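PDB 6KWS: methylglyoxal reductase (NADPH-dependent) from Candida albicans SC5314, which probably reduces methylglyoxal with NADPH as hydride donor, as a Rossmann-fold member of the dihydroflavonol-4-reductase subfamily. Local coordinates for residues A[75-81]-A[118-124]; A[172-176]-A[257-261]. The protein carries 1 engineered substitution. All blocks are in the same frame, centred on the assembly; numbering follows the deposited sequence.

Contact 1 of 2, residues A[75-81]-A[118-124]; sequences AKVFLHL and IEKVVIT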
loop_
_atom_site.group_PDB
_atom_site.type_symbol
_atom_site.label_atom_id
_atom_site.label_comp_id
_atom_site.label_asym_id
_atom_site.label_seq_id
_atom_site.Cartn_x
_atom_site.Cartn_y
_atom_site.Cartn_z
ATOM N N ALA A 75 14.548 -17.400 -8.195
ATOM C CA ALA A 75 13.367 -16.583 -7.949
ATOM C C ALA A 75 12.565 -16.392 -9.237
ATOM O O ALA A 75 13.112 -15.993 -10.267
ATOM C CB ALA A 75 13.780 -15.230 -7.375
ATOM N N LYS A 76 11.265 -16.676 -9.170
ATOM C CA LYS A 76 10.360 -16.499 -10.295
ATOM C C LYS A 76 9.526 -15.229 -10.203
ATOM O O LYS A 76 9.062 -14.735 -11.237
ATOM C CB LYS A 76 9.420 -17.700 -10.406
ATOM C CG LYS A 76 10.151 -19.025 -10.554
ATOM C CD LYS A 76 9.980 -19.574 -11.961
ATOM C CE LYS A 76 10.905 -20.756 -12.240
ATOM N NZ LYS A 76 10.159 -22.045 -12.324
ATOM N N VAL A 77 9.316 -14.705 -8.999
ATOM C CA VAL A 77 8.439 -13.567 -8.767
ATOM C C VAL A 77 9.207 -12.526 -7.977
ATOM O O VAL A 77 9.921 -12.864 -7.027
ATOM C CB VAL A 77 7.165 -13.976 -8.003
ATOM C CG1 VAL A 77 6.356 -12.750 -7.668
ATOM C CG2 VAL A 77 6.332 -14.932 -8.819
ATOM N N PHE A 78 9.053 -11.263 -8.356
ATOM C CA PHE A 78 9.589 -10.155 -7.578
ATOM C C PHE A 78 8.437 -9.236 -7.174
ATOM O O PHE A 78 7.885 -8.516 -8.016
ATOM C CB PHE A 78 10.651 -9.394 -8.367
ATOM C CG PHE A 78 11.400 -8.351 -7.554
ATOM C CD1 PHE A 78 10.807 -7.137 -7.233
ATOM C CD2 PHE A 78 12.711 -8.572 -7.156
ATOM C CE1 PHE A 78 11.498 -6.183 -6.510
ATOM C CE2 PHE A 78 13.409 -7.613 -6.442
ATOM C CZ PHE A 78 12.803 -6.419 -6.120
ATOM N N LEU A 79 8.084 -9.253 -5.886
ATOM C CA LEU A 79 7.088 -8.349 -5.316
ATOM C C LEU A 79 7.799 -7.121 -4.759
ATOM O O LEU A 79 8.509 -7.213 -3.754
ATOM C CB LEU A 79 6.294 -9.038 -4.216
ATOM C CG LEU A 79 5.571 -10.317 -4.597
ATOM C CD1 LEU A 79 4.812 -10.836 -3.404
ATOM C CD2 LEU A 79 4.640 -10.039 -5.725
ATOM N N HIS A 80 7.595 -5.975 -5.385
ATOM C CA HIS A 80 8.288 -4.751 -4.996
ATOM C C HIS A 80 7.348 -3.945 -4.100
ATOM O O HIS A 80 6.372 -3.354 -4.569
ATOM C CB HIS A 80 8.709 -3.983 -6.246
ATOM C CG HIS A 80 9.482 -2.736 -5.971
ATOM N ND1 HIS A 80 10.405 -2.639 -4.954
ATOM C CD2 HIS A 80 9.472 -1.531 -6.588
ATOM C CE1 HIS A 80 10.928 -1.425 -4.951
ATOM N NE2 HIS A 80 10.379 -0.733 -5.935
ATOM N N LEU A 81 7.615 -3.941 -2.804
ATOM C CA LEU A 81 6.780 -3.186 -1.887
ATOM C C LEU A 81 7.519 -2.071 -1.167
ATOM O O LEU A 81 6.863 -1.242 -0.527
ATOM C CB LEU A 81 6.146 -4.116 -0.844
ATOM C CG LEU A 81 5.551 -5.430 -1.351
ATOM C CD1 LEU A 81 4.650 -6.010 -0.315
ATOM C CD2 LEU A 81 4.768 -5.239 -2.612
ATOM N N ILE A 118 13.156 -14.283 -13.358
ATOM C CA ILE A 118 12.024 -13.493 -12.876
ATOM C C ILE A 118 11.006 -13.384 -14.006
ATOM O O ILE A 118 11.283 -12.780 -15.045
ATOM C CB ILE A 118 12.462 -12.106 -12.393
ATOM C CG1 ILE A 118 13.277 -12.192 -11.095
ATOM C CG2 ILE A 118 11.256 -11.232 -12.185
ATOM C CD1 ILE A 118 12.515 -12.804 -9.935
ATOM N N GLU A 119 9.826 -13.974 -13.803
ATOM C CA GLU A 119 8.778 -13.990 -14.810
ATOM C C GLU A 119 7.616 -13.063 -14.492
ATOM O O GLU A 119 6.891 -12.662 -15.413
ATOM C CB GLU A 119 8.248 -15.412 -14.983
ATOM C CG GLU A 119 9.305 -16.364 -15.488
ATOM C CD GLU A 119 9.189 -17.777 -14.886
ATOM O OE1 GLU A 119 8.059 -18.205 -14.540
ATOM O OE2 GLU A 119 10.242 -18.450 -14.765
ATOM N N LYS A 120 7.424 -12.709 -13.224
ATOM C CA LYS A 120 6.333 -11.832 -12.838
ATOM C C LYS A 120 6.872 -10.806 -11.856
ATOM O O LYS A 120 7.698 -11.126 -11.001
ATOM C CB LYS A 120 5.149 -12.627 -12.248
ATOM C CG LYS A 120 4.228 -13.178 -13.347
ATOM C CD LYS A 120 3.410 -14.355 -12.853
ATOM C CE LYS A 120 2.643 -15.050 -13.974
ATOM N NZ LYS A 120 1.299 -14.444 -14.126
ATOM N N VAL A 121 6.428 -9.566 -12.015
ATOM C CA VAL A 121 6.829 -8.464 -11.152
ATOM C C VAL A 121 5.570 -7.745 -10.703
ATOM O O VAL A 121 4.737 -7.377 -11.538
ATOM C CB VAL A 121 7.783 -7.501 -11.882
ATOM C CG1 VAL A 121 8.064 -6.289 -11.030
ATOM C CG2 VAL A 121 9.076 -8.226 -12.230
ATOM N N VAL A 122 5.420 -7.552 -9.396
ATOM C CA VAL A 122 4.299 -6.786 -8.856
ATOM C C VAL A 122 4.831 -5.589 -8.071
ATOM O O VAL A 122 5.692 -5.741 -7.197
ATOM C CB VAL A 122 3.392 -7.660 -7.976
ATOM C CG1 VAL A 122 2.149 -6.872 -7.556
ATOM C CG2 VAL A 122 3.026 -8.943 -8.720
ATOM N N ILE A 123 4.314 -4.401 -8.383
ATOM C CA ILE A 123 4.728 -3.160 -7.734
ATOM C C ILE A 123 3.537 -2.542 -7.023
ATOM O O ILE A 123 2.435 -2.478 -7.576
ATOM C CB ILE A 123 5.318 -2.148 -8.737
ATOM C CG1 ILE A 123 6.611 -2.686 -9.331
ATOM C CG2 ILE A 123 5.586 -0.833 -8.048
ATOM C CD1 ILE A 123 7.236 -1.748 -10.313
ATOM N N THR A 124 3.761 -2.067 -5.805
ATOM C CA THR A 124 2.722 -1.330 -5.105
ATOM C C THR A 124 2.702 0.095 -5.613
ATOM O O THR A 124 3.690 0.822 -5.467
ATOM C CB THR A 124 2.951 -1.320 -3.601
ATOM O OG1 THR A 124 3.379 -2.618 -3.189
ATOM C CG2 THR A 124 1.654 -0.958 -2.890
#

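Contact 2 of 2, residues A[172-176]-A[257-261]; sequences EKAAW and KNQRI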
loop_
_atom_site.group_PDB
_atom_site.type_symbol
_atom_site.label_atom_id
_atom_site.label_comp_id
_atom_site.label_asym_id
_atom_site.label_seq_id
_atom_site.Cartn_x
_atom_site.Cartn_y
_atom_site.Cartn_z
ATOM N N GLU A 172 4.919 5.305 -10.987
ATOM C CA GLU A 172 4.245 4.274 -11.772
ATOM C C GLU A 172 4.378 4.543 -13.267
ATOM O O GLU A 172 4.519 3.601 -14.063
ATOM C CB GLU A 172 2.769 4.166 -11.383
ATOM C CG GLU A 172 2.206 2.748 -11.616
ATOM C CD GLU A 172 0.686 2.697 -11.768
ATOM O OE1 GLU A 172 0.200 1.957 -12.652
ATOM O OE2 GLU A 172 -0.031 3.387 -11.006
ATOM N N LYS A 173 4.299 5.820 -13.669
ATOM C CA LYS A 173 4.520 6.166 -15.067
ATOM C C LYS A 173 5.873 5.638 -15.518
ATOM O O LYS A 173 6.014 5.121 -16.630
ATOM C CB LYS A 173 4.422 7.682 -15.251
ATOM C CG LYS A 173 4.093 8.158 -16.635
ATOM C CD LYS A 173 5.301 8.622 -17.376
ATOM C CE LYS A 173 4.986 9.451 -18.495
ATOM N NZ LYS A 173 4.079 10.449 -18.130
ATOM N N ALA A 174 6.858 5.678 -14.622
ATOM C CA ALA A 174 8.201 5.248 -14.974
ATOM C C ALA A 174 8.273 3.737 -15.175
ATOM O O ALA A 174 8.993 3.259 -16.061
ATOM C CB ALA A 174 9.175 5.709 -13.896
ATOM N N ALA A 175 7.546 2.967 -14.357
ATOM C CA ALA A 175 7.552 1.514 -14.508
ATOM C C ALA A 175 6.974 1.084 -15.851
ATOM O O ALA A 175 7.547 0.225 -16.530
ATOM C CB ALA A 175 6.773 0.857 -13.373
ATOM N N TRP A 176 5.821 1.646 -16.243
ATOM C CA TRP A 176 5.234 1.265 -17.524
ATOM C C TRP A 176 6.095 1.744 -18.676
ATOM O O TRP A 176 6.241 1.034 -19.683
ATOM C CB TRP A 176 3.815 1.805 -17.666
ATOM C CG TRP A 176 2.853 1.189 -16.713
ATOM C CD1 TRP A 176 2.216 1.811 -15.686
ATOM C CD2 TRP A 176 2.427 -0.179 -16.681
ATOM N NE1 TRP A 176 1.408 0.927 -15.028
ATOM C CE2 TRP A 176 1.524 -0.306 -15.612
ATOM C CE3 TRP A 176 2.720 -1.308 -17.452
ATOM C CZ2 TRP A 176 0.908 -1.520 -15.289
ATOM C CZ3 TRP A 176 2.105 -2.510 -17.136
ATOM C CH2 TRP A 176 1.203 -2.605 -16.064
ATOM N N LYS A 257 -1.561 -10.105 -15.655
ATOM C CA LYS A 257 -0.371 -9.570 -16.316
ATOM C C LYS A 257 -0.672 -8.269 -17.044
ATOM O O LYS A 257 -1.660 -8.165 -17.778
ATOM C CB LYS A 257 0.196 -10.585 -17.307
ATOM C CG LYS A 257 0.260 -11.993 -16.771
ATOM C CD LYS A 257 0.656 -13.011 -17.837
ATOM C CE LYS A 257 2.139 -13.370 -17.699
ATOM N NZ LYS A 257 2.567 -14.412 -18.682
ATOM N N ASN A 258 0.206 -7.282 -16.854
ATOM C CA ASN A 258 0.076 -5.961 -17.470
ATOM C C ASN A 258 -1.239 -5.290 -17.096
ATOM O O ASN A 258 -1.796 -4.519 -17.877
ATOM C CB ASN A 258 0.254 -6.033 -18.996
ATOM C CG ASN A 258 1.694 -6.374 -19.385
ATOM O OD1 ASN A 258 2.604 -5.537 -19.250
ATOM N ND2 ASN A 258 1.922 -7.630 -19.801
ATOM N N GLN A 259 -1.733 -5.578 -15.896
ATOM C CA GLN A 259 -2.912 -4.929 -15.352
ATOM C C GLN A 259 -2.518 -3.944 -14.258
ATOM O O GLN A 259 -1.528 -4.146 -13.545
ATOM C CB GLN A 259 -3.911 -5.947 -14.784
ATOM C CG GLN A 259 -4.500 -6.895 -15.819
ATOM C CD GLN A 259 -5.036 -6.178 -17.047
ATOM O OE1 GLN A 259 -5.758 -5.193 -16.949
ATOM N NE2 GLN A 259 -4.645 -6.658 -18.215
ATOM N N ARG A 260 -3.297 -2.863 -14.157
ATOM C CA ARG A 260 -3.327 -1.997 -12.981
ATOM C C ARG A 260 -4.553 -2.372 -12.166
ATOM O O ARG A 260 -5.680 -2.239 -12.651
ATOM C CB ARG A 260 -3.426 -0.528 -13.355
ATOM C CG ARG A 260 -2.311 0.019 -14.173
ATOM C CD ARG A 260 -2.741 1.409 -14.572
ATOM N NE ARG A 260 -2.288 2.432 -13.637
ATOM C CZ ARG A 260 -2.927 3.581 -13.435
ATOM N NH1 ARG A 260 -4.060 3.837 -14.089
ATOM N NH2 ARG A 260 -2.434 4.474 -12.576
ATOM N N ILE A 261 -4.350 -2.830 -10.940
ATOM C CA ILE A 261 -5.450 -3.337 -10.140
ATOM C C ILE A 261 -5.777 -2.300 -9.074
ATOM O O ILE A 261 -4.945 -1.984 -8.213
ATOM C CB ILE A 261 -5.127 -4.714 -9.544
ATOM C CG1 ILE A 261 -5.032 -5.746 -10.663
ATOM C CG2 ILE A 261 -6.245 -5.187 -8.704
ATOM C CD1 ILE A 261 -3.790 -6.569 -10.628
#

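Contact 1 of 2, residues A[75-81]-A[118-124]
Val77 to His80 pair in parallel with Lys120 to Ile123, forming two adjacent central strands of the Rossmann sheet; helix 92-114 makes the right-handed beta-alpha-beta crossover between them. The backbone bonds alternate along the strands. Phe78 gives its N-H to Lys120 O (3.0 Å) and takes that of Val122 on its own O, while His80 N reaches Val122 O and its O receives Thr124 N. At the entry to the pair, Lys76 O accepts from both Glu119 N, at 2.8 Å, and Lys120 N.

Apolar contacts lie on both faces of the sheet. On the face of Val77 and Leu79, Leu79 runs alongside Val122: its CG lies beside the backbone N (chi1 -57°), CD1 continues the chain, and CD2 branches off to within 3.5 Å of Val122 CB. Helix 240-252 covers this side through Phe251 and His247. Across the sheet, the CG1 of Ile123 sits at the edge of the His80 ring, while CD1 of Ile118 reaches back to Ala75 CB (3.7 Å).

Polar side chains mark the C-terminal ends, where the NADPH-binding residue Leu81 follows His80. His80 ND1 is hydrogen-bonded to Ser7 OG, and Thr124 OG1 to His247 NE2.

Contact 2 of 2, residues A[172-176]-A[257-261]
Trp176 brings the six-membered part of its indole up to the 257-261 backbone and the aliphatic stem of Arg260: CZ2 lies 3.7 Å from Arg260 CG, and CH2 approaches the CA and C of Asn258. At the rim of the ring, close to its plane, come Asn258 OD1, 3.7 Å from Trp176 CZ3, and the carbonyl O of Gln259. The indole stands almost upright to the Arg260 guanidinium, their planes 81° apart.

The polar centre of the contact is the carboxylate of Glu172, one helical turn before Trp176. Arg260 meets it through NE and NH2 in a bidentate salt bridge: Arg260 NE reaches Glu172 OE1 at 2.7 Å on its syn side, and Arg260 NH2 reaches Glu172 OE2 at 3.1 Å from above the carboxylate plane. Both oxygens lie near the guanidinium plane, although the two flat groups are turned 35° apart. Trp176 NE1 adds a bond to Glu172 OE1, at 2.9 Å on the anti side, pointing its N-H along the plane of the indole. The glutamate reaches this position because its CG is anti to the backbone N (chi1 -152°) and the chain then runs extended toward the strand.

Further partners surround the pair. Ser125 OG bonds to Glu172 OE2, the backbone oxygens of Glu145 and Asp147 take Arg260 NH1, and Trp148 makes a cation-pi contact with the guanidinium. Helix 160-181, which also bears the NADPH-binding Lys168, is thereby joined to the start of strand 260-269.

With OE1 held by two donors and OE2 by NH2 and Ser125, the Glu172 carboxylate is fixed in rotation; the buried arginine charge beside it would be expected to favour its ionised form.

Both segments of contact 1 precede those of contact 2 in the sequence, and the contact centres lie 12 Å apart. Both reach the large mixed sheet: strands 75-80 and 120-124 are neighbours within its parallel part, strand 188-194 follows, and strand 260-269 comes next, still parallel; the antiparallel step comes after it, to strand 234-239. Contact 2 thus joins helix 160-181 to the sheet two strands beyond contact 1. The two meet directly where Ile123 CD1 packs on Ala175 CB (4.0 Å) and Lys120 touches Lys257. Contact 1 builds part of the Rossmann core, whose strand ends carry NADPH-binding residues, and contact 2 ties helix 160-181, which bears Lys168, to its sheet.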